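Local coordinates for protein alpha-1,3-glucanase (Bacillus circulans, PDB 5ZRU) that probably hydrolyses the alpha-1,3-glycosidic linkages of alpha-1,3-glucan, here as the calcium- and zinc-binding GH87 catalytic unit of a longer, multidomain enzyme, at residues A[422-427]-A[457-462]; A[432-437]-A[473-478]; A[469-474]-A[501-506]; A[489-494]-A[515-520]. All blocks are in the same frame, centred on the assembly; numbering follows the deposited sequence.

Contact 1 of 4, residues A[422-427]-A[457-462]; sequences HNLIVD and TIINSG
The carbonyl oxygen of Ile-459 is gripped twice. Asp-427 N reaches Ile-459 O at 2.9 Å, and the hydroxyl Ser-461 OG donates to the same Ile-459 O at 3.1 Å from above the carbonyl plane. One residue on, Asn-460 ND2 gives a hydrogen to Asp-427 OD1 at 2.9 Å, and Asp-427 OD1 accepts it on its syn lone pair, the side of the other carboxylate oxygen. Both side chains carry CG beside the backbone N (chi1 -71° for Asp-427, -61° for Asn-460), which lays them alongside each other with carboxylate and amide only 10° from coplanar. Asp-427 OD1 also accepts from Gln-52 NE2, and OD2 from Gly-51 N, next to Ser-50 and its calcium site. Putting an alanine here would probably leave the Asn-460 amide, Gln-52 NE2 and Gly-51 N without their carboxylate acceptor.

Upstream, strands 424-426 and 457-459 run parallel. Ile-425 turns both its N-H and its C=O to strand 457-459: Ile-425 N to Thr-457 O at 2.9 Å and Ile-459 N to Ile-425 O at 2.9 Å. On one face Leu-424 CD1 lies 3.9 Å from Thr-457 CB, and Val-426 CG1 sits 4.0 Å from Ile-459 CB; Ile-425 and Ile-458 share the other. Parallel strands of successive coils are paired here in register, as in a parallel beta-helix.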
loop_
_atom_site.group_PDB
_atom_site.type_symbol
_atom_site.label_atom_id
_atom_site.label_comp_id
_atom_site.label_asym_id
_atom_site.label_seq_id
_atom_site.Cartn_x
_atom_site.Cartn_y
_atom_site.Cartn_z
ATOM N N HIS A 422 16.263 2.400 0.896
ATOM C CA HIS A 422 16.003 2.186 2.322
ATOM C C HIS A 422 14.588 1.668 2.576
ATOM O O HIS A 422 13.950 2.009 3.572
ATOM C CB HIS A 422 16.290 3.463 3.116
ATOM C CG HIS A 422 17.734 3.862 3.064
ATOM N ND1 HIS A 422 18.236 4.720 2.108
ATOM C CD2 HIS A 422 18.795 3.458 3.803
ATOM C CE1 HIS A 422 19.537 4.851 2.280
ATOM N NE2 HIS A 422 19.902 4.105 3.305
ATOM N N ASN A 423 14.109 0.800 1.697
ATOM C CA ASN A 423 12.770 0.255 1.829
ATOM C C ASN A 423 12.817 -1.171 2.356
ATOM O O ASN A 423 13.836 -1.865 2.274
ATOM C CB ASN A 423 12.035 0.296 0.486
ATOM C CG ASN A 423 11.819 1.706 -0.001
ATOM O OD1 ASN A 423 11.210 2.522 0.692
ATOM N ND2 ASN A 423 12.326 2.006 -1.195
ATOM N N LEU A 424 11.690 -1.594 2.915
ATOM C CA LEU A 424 11.471 -2.965 3.359
ATOM C C LEU A 424 10.204 -3.444 2.672
ATOM O O LEU A 424 9.143 -2.830 2.829
ATOM C CB LEU A 424 11.338 -3.032 4.891
ATOM C CG LEU A 424 10.942 -4.342 5.578
ATOM C CD1 LEU A 424 11.967 -5.442 5.302
ATOM C CD2 LEU A 424 10.785 -4.113 7.089
ATOM N N ILE A 425 10.316 -4.502 1.874
ATOM C CA ILE A 425 9.220 -4.948 1.026
ATOM C C ILE A 425 9.004 -6.425 1.308
ATOM O O ILE A 425 9.898 -7.239 1.049
ATOM C CB ILE A 425 9.512 -4.709 -0.468
ATOM C CG1 ILE A 425 9.959 -3.259 -0.697
ATOM C CG2 ILE A 425 8.253 -4.987 -1.295
ATOM C CD1 ILE A 425 10.451 -2.971 -2.121
ATOM N N VAL A 426 7.821 -6.774 1.831
ATOM C CA VAL A 426 7.587 -8.091 2.425
ATOM C C VAL A 426 6.257 -8.666 1.947
ATOM O O VAL A 426 5.241 -7.965 1.918
ATOM C CB VAL A 426 7.599 -8.013 3.966
ATOM C CG1 VAL A 426 7.508 -9.417 4.586
ATOM C CG2 VAL A 426 8.839 -7.291 4.456
ATOM N N ASP A 427 6.265 -9.956 1.584
ATOM C CA ASP A 427 5.040 -10.753 1.421
ATOM C C ASP A 427 4.154 -10.286 0.258
ATOM O O ASP A 427 2.939 -10.160 0.401
ATOM C CB ASP A 427 4.229 -10.767 2.726
ATOM C CG ASP A 427 4.886 -11.582 3.817
ATOM O OD1 ASP A 427 5.679 -12.482 3.481
ATOM O OD2 ASP A 427 4.595 -11.327 5.006
ATOM N N THR A 457 15.584 -4.334 1.670
ATOM C CA THR A 457 15.380 -5.728 2.040
ATOM C C THR A 457 14.046 -6.200 1.484
ATOM O O THR A 457 13.025 -5.523 1.650
ATOM C CB THR A 457 15.413 -5.900 3.558
ATOM O OG1 THR A 457 16.714 -5.538 4.025
ATOM C CG2 THR A 457 15.115 -7.350 3.963
ATOM N N ILE A 458 14.072 -7.351 0.816
ATOM C CA ILE A 458 12.920 -7.935 0.142
ATOM C C ILE A 458 12.727 -9.324 0.717
ATOM O O ILE A 458 13.692 -10.091 0.807
ATOM C CB ILE A 458 13.143 -8.009 -1.382
ATOM C CG1 ILE A 458 13.204 -6.608 -1.988
ATOM C CG2 ILE A 458 12.086 -8.900 -2.030
ATOM C CD1 ILE A 458 13.818 -6.574 -3.402
ATOM N N ILE A 459 11.494 -9.653 1.110
ATOM C CA ILE A 459 11.226 -10.898 1.827
ATOM C C ILE A 459 9.969 -11.555 1.263
ATOM O O ILE A 459 8.928 -10.901 1.131
ATOM C CB ILE A 459 11.065 -10.662 3.345
ATOM C CG1 ILE A 459 12.305 -9.985 3.930
ATOM C CG2 ILE A 459 10.800 -11.987 4.083
ATOM C CD1 ILE A 459 12.181 -9.657 5.425
ATOM N N ASN A 460 10.068 -12.848 0.936
ATOM C CA ASN A 460 8.907 -13.663 0.563
ATOM C C ASN A 460 8.184 -13.113 -0.665
ATOM O O ASN A 460 6.958 -13.211 -0.768
ATOM C CB ASN A 460 7.908 -13.788 1.720
ATOM C CG ASN A 460 8.491 -14.446 2.943
ATOM O OD1 ASN A 460 9.430 -15.230 2.857
ATOM N ND2 ASN A 460 7.923 -14.130 4.104
ATOM N N SER A 461 8.927 -12.543 -1.608
ATOM C CA SER A 461 8.311 -11.878 -2.752
ATOM C C SER A 461 8.660 -12.605 -4.051
ATOM O O SER A 461 9.305 -13.656 -4.056
ATOM C CB SER A 461 8.726 -10.402 -2.791
ATOM O OG SER A 461 8.230 -9.742 -1.632
ATOM N N GLY A 462 8.230 -12.034 -5.174
ATOM C CA GLY A 462 8.203 -12.767 -6.421
ATOM C C GLY A 462 6.997 -13.691 -6.455
ATOM O O GLY A 462 6.267 -13.844 -5.477
#

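Contact 2 of 4, residues A[432-437]-A[473-478]; sequences SAIRMN and GAIDLE
Ser-432 meets Gly-473 where two neighbouring coils of the parallel beta-helix turn a corner. The serine CB lies 3.1 Å from Gly-473 O, and the same Ser-432 CB is 3.6 Å from Ala-474 O. With chi1 at -52° the hydroxyl stands beside its own backbone N, and from there Ser-432 OG donates to Gly-473 O at 2.8 Å, nearly head-on to the carbonyl. The same OG rests 3.3 Å from Asp-476 CB. An alanine in its place would probably leave Gly-473 O without this donor and open a small gap against Asp-476. Asp-476 is itself tied back to the turn, since its OD2 takes Gly-473 N at 2.8 Å on the anti lone pair, while OD1 is salt-bridged to Arg-472.

Beyond the corner, strands 435-437 and 475-478 run parallel, only 2° apart. Asp-476 N bonds Ile-434 O, Met-436 N bonds Asp-476 O, and Glu-478 N bonds Met-436 O. The two faces differ sharply. Ile-434, Met-436, Ile-475 and Leu-477 form an apolar face, with Met-436 lying alongside Leu-477 so that CG meets Leu-477 CD2 at 4.0 Å. The other face is polar: Arg-435 reaches away to a salt bridge with Asp-376, Glu-478 has Arg-472 and Ser-480 as partners, and Asn-437 OD1 accepts from Val-439 N. There a water joins the strands, accepting from Asn-437 ND2 at 3.0 Å and donating to Glu-478 OE1 at 2.7 Å.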
loop_
_atom_site.group_PDB
_atom_site.type_symbol
_atom_site.label_atom_id
_atom_site.label_comp_id
_atom_site.label_asym_id
_atom_site.label_seq_id
_atom_site.Cartn_x
_atom_site.Cartn_y
_atom_site.Cartn_z
ATOM N N SER A 432 5.810 -8.747 -7.419
ATOM C CA SER A 432 7.230 -8.481 -7.228
ATOM C C SER A 432 7.400 -7.454 -6.123
ATOM O O SER A 432 6.492 -6.673 -5.845
ATOM C CB SER A 432 7.870 -7.941 -8.517
ATOM O OG SER A 432 7.586 -8.789 -9.619
ATOM N N ALA A 433 8.579 -7.447 -5.495
ATOM C CA ALA A 433 8.897 -6.318 -4.629
ATOM C C ALA A 433 9.125 -5.062 -5.452
ATOM O O ALA A 433 8.667 -3.975 -5.082
ATOM C CB ALA A 433 10.130 -6.609 -3.775
ATOM N N ILE A 434 9.815 -5.203 -6.582
ATOM C CA ILE A 434 10.184 -4.102 -7.461
ATOM C C ILE A 434 9.921 -4.537 -8.895
ATOM O O ILE A 434 10.318 -5.639 -9.288
ATOM C CB ILE A 434 11.671 -3.723 -7.310
ATOM C CG1 ILE A 434 11.952 -3.084 -5.954
ATOM C CG2 ILE A 434 12.109 -2.791 -8.442
ATOM C CD1 ILE A 434 13.433 -3.023 -5.646
ATOM N N ARG A 435 9.278 -3.671 -9.685
ATOM C CA ARG A 435 9.145 -3.956 -11.104
ATOM C C ARG A 435 9.366 -2.688 -11.917
ATOM O O ARG A 435 9.138 -1.566 -11.451
ATOM C CB ARG A 435 7.783 -4.592 -11.453
ATOM C CG ARG A 435 6.604 -3.626 -11.557
ATOM C CD ARG A 435 5.349 -4.376 -11.995
ATOM N NE ARG A 435 4.173 -3.507 -12.003
ATOM C CZ ARG A 435 3.097 -3.722 -12.751
ATOM N NH1 ARG A 435 3.045 -4.778 -13.559
ATOM N NH2 ARG A 435 2.072 -2.878 -12.701
ATOM N N MET A 436 9.857 -2.883 -13.134
ATOM C CA MET A 436 9.869 -1.836 -14.145
ATOM C C MET A 436 9.353 -2.461 -15.429
ATOM O O MET A 436 9.681 -3.612 -15.723
ATOM C CB MET A 436 11.272 -1.269 -14.356
ATOM C CG MET A 436 11.921 -0.709 -13.089
ATOM S SD MET A 436 13.597 -0.094 -13.393
ATOM C CE MET A 436 13.291 1.296 -14.475
ATOM N N ASN A 437 8.533 -1.729 -16.176
ATOM C CA ASN A 437 8.205 -2.183 -17.523
ATOM C C ASN A 437 7.973 -0.967 -18.406
ATOM O O ASN A 437 7.927 0.170 -17.932
ATOM C CB ASN A 437 7.010 -3.164 -17.539
ATOM C CG ASN A 437 5.664 -2.524 -17.189
ATOM O OD1 ASN A 437 5.357 -1.399 -17.568
ATOM N ND2 ASN A 437 4.829 -3.287 -16.477
ATOM N N GLY A 473 9.848 -12.052 -11.048
ATOM C CA GLY A 473 10.949 -12.012 -10.113
ATOM C C GLY A 473 10.596 -11.222 -8.868
ATOM O O GLY A 473 9.664 -10.420 -8.852
ATOM N N ALA A 474 11.325 -11.487 -7.784
ATOM C CA ALA A 474 11.274 -10.558 -6.657
ATOM C C ALA A 474 11.627 -9.153 -7.131
ATOM O O ALA A 474 11.018 -8.163 -6.705
ATOM C CB ALA A 474 12.219 -11.021 -5.540
ATOM N N ILE A 475 12.611 -9.056 -8.018
ATOM C CA ILE A 475 12.847 -7.879 -8.851
ATOM C C ILE A 475 12.539 -8.299 -10.277
ATOM O O ILE A 475 13.133 -9.260 -10.779
ATOM C CB ILE A 475 14.293 -7.374 -8.732
ATOM C CG1 ILE A 475 14.611 -6.952 -7.294
ATOM C CG2 ILE A 475 14.553 -6.229 -9.717
ATOM C CD1 ILE A 475 16.072 -6.487 -7.112
ATOM N N ASP A 476 11.621 -7.589 -10.937
ATOM C CA ASP A 476 11.142 -8.003 -12.254
ATOM C C ASP A 476 11.288 -6.858 -13.241
ATOM O O ASP A 476 10.705 -5.785 -13.052
ATOM C CB ASP A 476 9.687 -8.481 -12.193
ATOM C CG ASP A 476 9.296 -9.281 -13.420
ATOM O OD1 ASP A 476 8.859 -8.676 -14.430
ATOM O OD2 ASP A 476 9.473 -10.513 -13.387
ATOM N N LEU A 477 12.043 -7.095 -14.306
ATOM C CA LEU A 477 12.289 -6.092 -15.325
ATOM C C LEU A 477 11.779 -6.615 -16.660
ATOM O O LEU A 477 12.177 -7.695 -17.107
ATOM C CB LEU A 477 13.779 -5.751 -15.406
ATOM C CG LEU A 477 14.451 -5.405 -14.064
ATOM C CD1 LEU A 477 15.949 -5.180 -14.260
ATOM C CD2 LEU A 477 13.809 -4.166 -13.428
ATOM N N GLU A 478 10.920 -5.833 -17.301
ATOM C CA GLU A 478 10.216 -6.269 -18.502
ATOM C C GLU A 478 10.369 -5.191 -19.564
ATOM O O GLU A 478 9.855 -4.082 -19.402
ATOM C CB GLU A 478 8.745 -6.536 -18.194
ATOM C CG GLU A 478 7.926 -6.941 -19.399
ATOM C CD GLU A 478 6.441 -7.003 -19.081
ATOM O OE1 GLU A 478 6.062 -7.739 -18.144
ATOM O OE2 GLU A 478 5.664 -6.287 -19.750
HETATM O O HOH W 1 8.107 -6.062 -14.793
HETATM O O HOH W 2 5.611 -6.148 -16.048
#

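Contact 3 of 4, residues A[469-474]-A[501-506]; sequences NGERGA and AIQFGY
Gly-473 and Ala-474, at the end of an irregular loop, draw up to the start of strand 502-505, with Gly-473 CA 4.7 Å from Gln-503 CA and Ala-474 CA 4.8 Å from Ala-501 CA. There is no ladder of backbone bonds between these segments; a single side chain does the joining. Gln-503 leaves its strand with CG anti to the backbone N (chi1 170°) and stays extended, which carries the amide straight across the loop backbone. Its NE2 donates to Glu-471 O at 3.0 Å. The bond is straight at the hydrogen (165°) and lies in the plane of the amide, yet it arrives from above the Glu-471 carbonyl plane and misses the oxygen's lone pairs. The other amide atom, Gln-503 OE1, settles over the next peptide, 3.4 Å from Arg-472 C. It also brushes the glutamate chain, with Glu-471 CG 3.7 Å from Gln-503 OE1, the carboxylate and amide planes 73° apart. Closer in, Gln-503 CB lies 3.7 Å from Gly-473 CA, and a side chain at Gly-473 would run into that CB, a good reason for glycine at this point.

The charged groups of the Glu-471 and Arg-472 side chains have partners elsewhere: Glu-471 binds Ser-531 OG and Arg-532 N, and Arg-472, besides its bridges to strand 475-478, pairs NE with Asp-466 OD2 in a salt bridge. Strand 502-505 itself runs between strands 475-478 and 542-544 of the beta-helix wall, with Ile-502 and Phe-504 turned inward onto strand 513-523, and the loop 469-474 leads straight into strand 475-478.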
loop_
_atom_site.group_PDB
_atom_site.type_symbol
_atom_site.label_atom_id
_atom_site.label_comp_id
_atom_site.label_asym_id
_atom_site.label_seq_id
_atom_site.Cartn_x
_atom_site.Cartn_y
_atom_site.Cartn_z
ATOM N N ASN A 469 -1.002 -15.849 -15.123
ATOM C CA ASN A 469 -0.610 -17.221 -14.800
ATOM C C ASN A 469 0.876 -17.454 -15.067
ATOM O O ASN A 469 1.287 -18.541 -15.475
ATOM C CB ASN A 469 -1.466 -18.227 -15.573
ATOM C CG ASN A 469 -2.820 -18.457 -14.937
ATOM O OD1 ASN A 469 -3.212 -17.761 -13.996
ATOM N ND2 ASN A 469 -3.550 -19.449 -15.449
ATOM N N GLY A 470 1.701 -16.425 -14.828
ATOM C CA GLY A 470 3.120 -16.520 -15.091
ATOM C C GLY A 470 3.962 -16.053 -13.917
ATOM O O GLY A 470 3.484 -15.378 -12.997
ATOM N N GLU A 471 5.248 -16.409 -13.986
ATOM C CA GLU A 471 6.214 -16.072 -12.955
ATOM C C GLU A 471 6.661 -14.615 -13.058
ATOM O O GLU A 471 6.644 -14.007 -14.134
ATOM C CB GLU A 471 7.436 -17.000 -13.046
ATOM C CG GLU A 471 8.182 -16.945 -14.377
ATOM C CD GLU A 471 7.662 -17.942 -15.427
ATOM O OE1 GLU A 471 6.526 -18.445 -15.297
ATOM O OE2 GLU A 471 8.397 -18.203 -16.408
ATOM N N ARG A 472 7.047 -14.054 -11.907
ATOM C CA ARG A 472 7.649 -12.731 -11.811
ATOM C C ARG A 472 8.772 -12.787 -10.783
ATOM O O ARG A 472 8.660 -13.492 -9.774
ATOM C CB ARG A 472 6.628 -11.656 -11.398
ATOM C CG ARG A 472 5.532 -11.400 -12.439
ATOM C CD ARG A 472 6.081 -10.619 -13.614
ATOM N NE ARG A 472 5.114 -10.545 -14.713
ATOM C CZ ARG A 472 5.369 -9.974 -15.884
ATOM N NH1 ARG A 472 6.551 -9.406 -16.101
ATOM N NH2 ARG A 472 4.441 -9.953 -16.832
ATOM N N GLY A 473 9.848 -12.052 -11.048
ATOM C CA GLY A 473 10.949 -12.012 -10.113
ATOM C C GLY A 473 10.596 -11.222 -8.868
ATOM O O GLY A 473 9.664 -10.420 -8.852
ATOM N N ALA A 474 11.325 -11.487 -7.784
ATOM C CA ALA A 474 11.274 -10.558 -6.657
ATOM C C ALA A 474 11.627 -9.153 -7.131
ATOM O O ALA A 474 11.018 -8.163 -6.705
ATOM C CB ALA A 474 12.219 -11.021 -5.540
ATOM N N ALA A 501 14.731 -14.811 -8.073
ATOM C CA ALA A 501 14.967 -13.546 -7.374
ATOM C C ALA A 501 14.979 -12.358 -8.334
ATOM O O ALA A 501 14.361 -11.323 -8.064
ATOM C CB ALA A 501 16.281 -13.609 -6.586
ATOM N N ILE A 502 15.699 -12.468 -9.443
ATOM C CA ILE A 502 15.820 -11.376 -10.405
ATOM C C ILE A 502 15.461 -11.917 -11.782
ATOM O O ILE A 502 16.035 -12.922 -12.217
ATOM C CB ILE A 502 17.239 -10.779 -10.413
ATOM C CG1 ILE A 502 17.624 -10.318 -9.008
ATOM C CG2 ILE A 502 17.327 -9.608 -11.381
ATOM C CD1 ILE A 502 19.088 -9.945 -8.896
ATOM N N GLN A 503 14.519 -11.251 -12.463
ATOM C CA GLN A 503 13.931 -11.744 -13.715
ATOM C C GLN A 503 13.948 -10.650 -14.777
ATOM O O GLN A 503 13.528 -9.516 -14.510
ATOM C CB GLN A 503 12.489 -12.231 -13.479
ATOM C CG GLN A 503 11.672 -12.541 -14.737
ATOM C CD GLN A 503 10.367 -13.265 -14.406
ATOM O OE1 GLN A 503 10.334 -14.103 -13.513
ATOM N NE2 GLN A 503 9.292 -12.939 -15.124
ATOM N N PHE A 504 14.432 -10.996 -15.980
ATOM C CA PHE A 504 14.474 -10.113 -17.142
ATOM C C PHE A 504 13.730 -10.770 -18.294
ATOM O O PHE A 504 13.968 -11.941 -18.588
ATOM C CB PHE A 504 15.897 -9.857 -17.689
ATOM C CG PHE A 504 16.877 -9.290 -16.717
ATOM C CD1 PHE A 504 17.445 -10.086 -15.734
ATOM C CD2 PHE A 504 17.323 -7.985 -16.861
ATOM C CE1 PHE A 504 18.401 -9.567 -14.875
ATOM C CE2 PHE A 504 18.288 -7.467 -15.994
ATOM C CZ PHE A 504 18.811 -8.259 -15.010
ATOM N N GLY A 505 12.903 -10.009 -19.001
ATOM C CA GLY A 505 12.294 -10.581 -20.186
ATOM C C GLY A 505 11.613 -9.560 -21.073
ATOM O O GLY A 505 11.641 -8.355 -20.812
ATOM N N TYR A 506 10.970 -10.097 -22.122
ATOM C CA TYR A 506 10.476 -9.382 -23.302
ATOM C C TYR A 506 11.653 -8.800 -24.079
ATOM O O TYR A 506 12.792 -8.830 -23.600
ATOM C CB TYR A 506 9.424 -8.328 -22.925
ATOM C CG TYR A 506 8.104 -8.998 -22.574
ATOM C CD1 TYR A 506 7.958 -9.670 -21.373
ATOM C CD2 TYR A 506 7.033 -9.008 -23.464
ATOM C CE1 TYR A 506 6.778 -10.312 -21.035
ATOM C CE2 TYR A 506 5.837 -9.663 -23.138
ATOM C CZ TYR A 506 5.724 -10.310 -21.914
ATOM O OH TYR A 506 4.566 -10.966 -21.547
#

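Contact 4 of 4, residues A[489-494]-A[515-520]; sequences FTNIDI and FNNINI
Phe-489 and Phe-515 stack inside the parallel beta-helix. It is an offset stack with centroids 4.4 Å apart and planes only 2° off parallel. Phe-489 CD1 and Phe-515 CE2, 3.4 Å apart, each sit over the rim of the other ring. Phe-553 stacks on Phe-515 from the next coil, and the Phe-453 ring meets Phe-489, nearly parallel to it. Beyond the rings the aliphatic side chains continue the packing: Ile-518 CD1 presses on Ile-492 CG1 at 3.7 Å. Ile-518 CG1 stands beside its backbone N (chi1 -49°) and the chain bends again at chi2 (-59°), which swings CD1 over to the neighbouring coil. Ile-494 and Ile-520 extend this buried face.

The backbones are zipped in parallel, with Asn-516 N to Phe-489 O at 2.7 Å and Ile-494 N to Asn-519 O at 2.8 Å. At the corner formed by Asn-491 and Asn-517 the zipper slackens, and the bond from Ile-492 N to Asn-517 O is weak.

The outer face is polar and wetter. Asn-519 ND2 donates to Asp-493 OD1 at 3.0 Å from the syn side, though tilted out of the carboxylate plane; Arg-12 forms a salt bridge with Asp-493 OD2, and Thr-557 pairs with Asn-519 OD1. One water spans Asn-491 OD1 and Asn-517 O. Asn-516 OD1 is bonded to Asn-554 ND2. Another water sits 2.9 Å from Thr-490 OG1 and accepts from Asn-516 ND2 at 2.7 Å.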
loop_
_atom_site.group_PDB
_atom_site.type_symbol
_atom_site.label_atom_id
_atom_site.label_comp_id
_atom_site.label_asym_id
_atom_site.label_seq_id
_atom_site.Cartn_x
_atom_site.Cartn_y
_atom_site.Cartn_z
ATOM N N PHE A 489 21.064 -1.153 -9.067
ATOM C CA PHE A 489 20.587 -1.731 -7.816
ATOM C C PHE A 489 21.798 -1.932 -6.921
ATOM O O PHE A 489 22.760 -2.591 -7.328
ATOM C CB PHE A 489 19.890 -3.077 -8.036
ATOM C CG PHE A 489 18.695 -3.010 -8.927
ATOM C CD1 PHE A 489 18.838 -2.926 -10.299
ATOM C CD2 PHE A 489 17.422 -3.057 -8.386
ATOM C CE1 PHE A 489 17.736 -2.882 -11.122
ATOM C CE2 PHE A 489 16.312 -2.997 -9.204
ATOM C CZ PHE A 489 16.470 -2.911 -10.574
ATOM N N THR A 490 21.765 -1.372 -5.712
ATOM C CA THR A 490 22.924 -1.473 -4.831
ATOM C C THR A 490 22.484 -1.795 -3.408
ATOM O O THR A 490 21.571 -1.156 -2.883
ATOM C CB THR A 490 23.736 -0.171 -4.863
ATOM O OG1 THR A 490 24.098 0.111 -6.222
ATOM C CG2 THR A 490 25.003 -0.316 -4.021
ATOM N N ASN A 491 23.140 -2.771 -2.779
ATOM C CA ASN A 491 22.847 -3.137 -1.392
ATOM C C ASN A 491 21.397 -3.608 -1.253
ATOM O O ASN A 491 20.578 -3.002 -0.562
ATOM C CB ASN A 491 23.135 -1.965 -0.446
ATOM C CG ASN A 491 24.621 -1.747 -0.224
ATOM O OD1 ASN A 491 25.380 -2.706 -0.039
ATOM N ND2 ASN A 491 25.042 -0.487 -0.231
ATOM N N ILE A 492 21.078 -4.695 -1.946
ATOM C CA ILE A 492 19.734 -5.271 -1.903
ATOM C C ILE A 492 19.842 -6.660 -1.303
ATOM O O ILE A 492 20.640 -7.478 -1.774
ATOM C CB ILE A 492 19.081 -5.360 -3.298
ATOM C CG1 ILE A 492 19.260 -4.063 -4.101
ATOM C CG2 ILE A 492 17.604 -5.782 -3.172
ATOM C CD1 ILE A 492 18.467 -2.885 -3.598
ATOM N N ASP A 493 19.018 -6.938 -0.294
ATOM C CA ASP A 493 18.913 -8.274 0.280
ATOM C C ASP A 493 17.585 -8.867 -0.160
ATOM O O ASP A 493 16.531 -8.266 0.074
ATOM C CB ASP A 493 19.011 -8.226 1.802
ATOM C CG ASP A 493 20.375 -7.761 2.270
ATOM O OD1 ASP A 493 21.312 -8.583 2.272
ATOM O OD2 ASP A 493 20.513 -6.567 2.596
ATOM N N ILE A 494 17.641 -10.029 -0.811
ATOM C CA ILE A 494 16.463 -10.680 -1.374
ATOM C C ILE A 494 16.344 -12.047 -0.715
ATOM O O ILE A 494 17.133 -12.954 -1.010
ATOM C CB ILE A 494 16.542 -10.808 -2.903
ATOM C CG1 ILE A 494 17.143 -9.535 -3.535
ATOM C CG2 ILE A 494 15.153 -11.061 -3.477
ATOM C CD1 ILE A 494 17.247 -9.572 -5.074
ATOM N N PHE A 515 23.971 -4.276 -10.971
ATOM C CA PHE A 515 23.551 -4.796 -9.674
ATOM C C PHE A 515 24.787 -4.931 -8.794
ATOM O O PHE A 515 25.615 -5.820 -9.026
ATOM C CB PHE A 515 22.891 -6.168 -9.814
ATOM C CG PHE A 515 21.522 -6.153 -10.418
ATOM C CD1 PHE A 515 21.354 -6.112 -11.795
ATOM C CD2 PHE A 515 20.395 -6.246 -9.605
ATOM C CE1 PHE A 515 20.082 -6.131 -12.352
ATOM C CE2 PHE A 515 19.123 -6.272 -10.153
ATOM C CZ PHE A 515 18.970 -6.204 -11.537
ATOM N N ASN A 516 24.907 -4.091 -7.768
ATOM C CA ASN A 516 26.073 -4.131 -6.893
ATOM C C ASN A 516 25.670 -4.552 -5.484
ATOM O O ASN A 516 24.643 -4.106 -4.968
ATOM C CB ASN A 516 26.775 -2.762 -6.854
ATOM C CG ASN A 516 27.348 -2.355 -8.213
ATOM O OD1 ASN A 516 27.713 -3.200 -9.026
ATOM N ND2 ASN A 516 27.407 -1.061 -8.462
ATOM N N ASN A 517 26.474 -5.422 -4.867
ATOM C CA ASN A 517 26.282 -5.817 -3.465
ATOM C C ASN A 517 24.883 -6.398 -3.243
ATOM O O ASN A 517 24.132 -5.944 -2.381
ATOM C CB ASN A 517 26.524 -4.639 -2.507
ATOM C CG ASN A 517 27.791 -3.846 -2.834
ATOM O OD1 ASN A 517 28.794 -4.402 -3.284
ATOM N ND2 ASN A 517 27.745 -2.537 -2.596
ATOM N N ILE A 518 24.537 -7.409 -4.036
ATOM C CA ILE A 518 23.255 -8.102 -3.933
ATOM C C ILE A 518 23.457 -9.383 -3.134
ATOM O O ILE A 518 24.393 -10.148 -3.406
ATOM C CB ILE A 518 22.684 -8.427 -5.325
ATOM C CG1 ILE A 518 22.719 -7.194 -6.250
ATOM C CG2 ILE A 518 21.274 -9.028 -5.203
ATOM C CD1 ILE A 518 21.950 -5.993 -5.762
ATOM N N ASN A 519 22.579 -9.632 -2.160
ATOM C CA ASN A 519 22.571 -10.889 -1.414
ATOM C C ASN A 519 21.257 -11.609 -1.672
ATOM O O ASN A 519 20.187 -11.095 -1.328
ATOM C CB ASN A 519 22.755 -10.657 0.087
ATOM C CG ASN A 519 24.085 -10.014 0.411
ATOM O OD1 ASN A 519 25.132 -10.458 -0.065
ATOM N ND2 ASN A 519 24.051 -8.955 1.219
ATOM N N ILE A 520 21.341 -12.807 -2.247
ATOM C CA ILE A 520 20.170 -13.607 -2.579
ATOM C C ILE A 520 20.201 -14.847 -1.705
ATOM O O ILE A 520 21.056 -15.729 -1.880
ATOM C CB ILE A 520 20.138 -13.977 -4.066
ATOM C CG1 ILE A 520 20.178 -12.698 -4.903
ATOM C CG2 ILE A 520 18.896 -14.815 -4.368
ATOM C CD1 ILE A 520 20.301 -12.910 -6.449
HETATM O O HOH W 3 26.843 0.830 -6.646
HETATM O O HOH W 4 24.954 -5.298 0.690
#

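In the fold
All four contacts lie in the beta-helical part of the catalytic unit, toward its C-terminal end, and join successive coils. Contacts 1 and 4 have centres about 12 Å apart and meet through neighbouring strands 451-459 and 487-495, contact 4 rounding a corner. Contacts 2 and 3 belong to another set of strands, about 7 Å apart; they share Gly-473 and Ala-474, and strands 475-478 and 502-505 are neighbours there. Along the chain the segments of contact 1 alternate with those of contact 2, as do those of 3 and 4, because each coil passes through the two sets of strands in turn. Between them Ile-458, Ala-433, Ala-474, Ile-475, Ile-494 and Phe-489 pack into one continuous core.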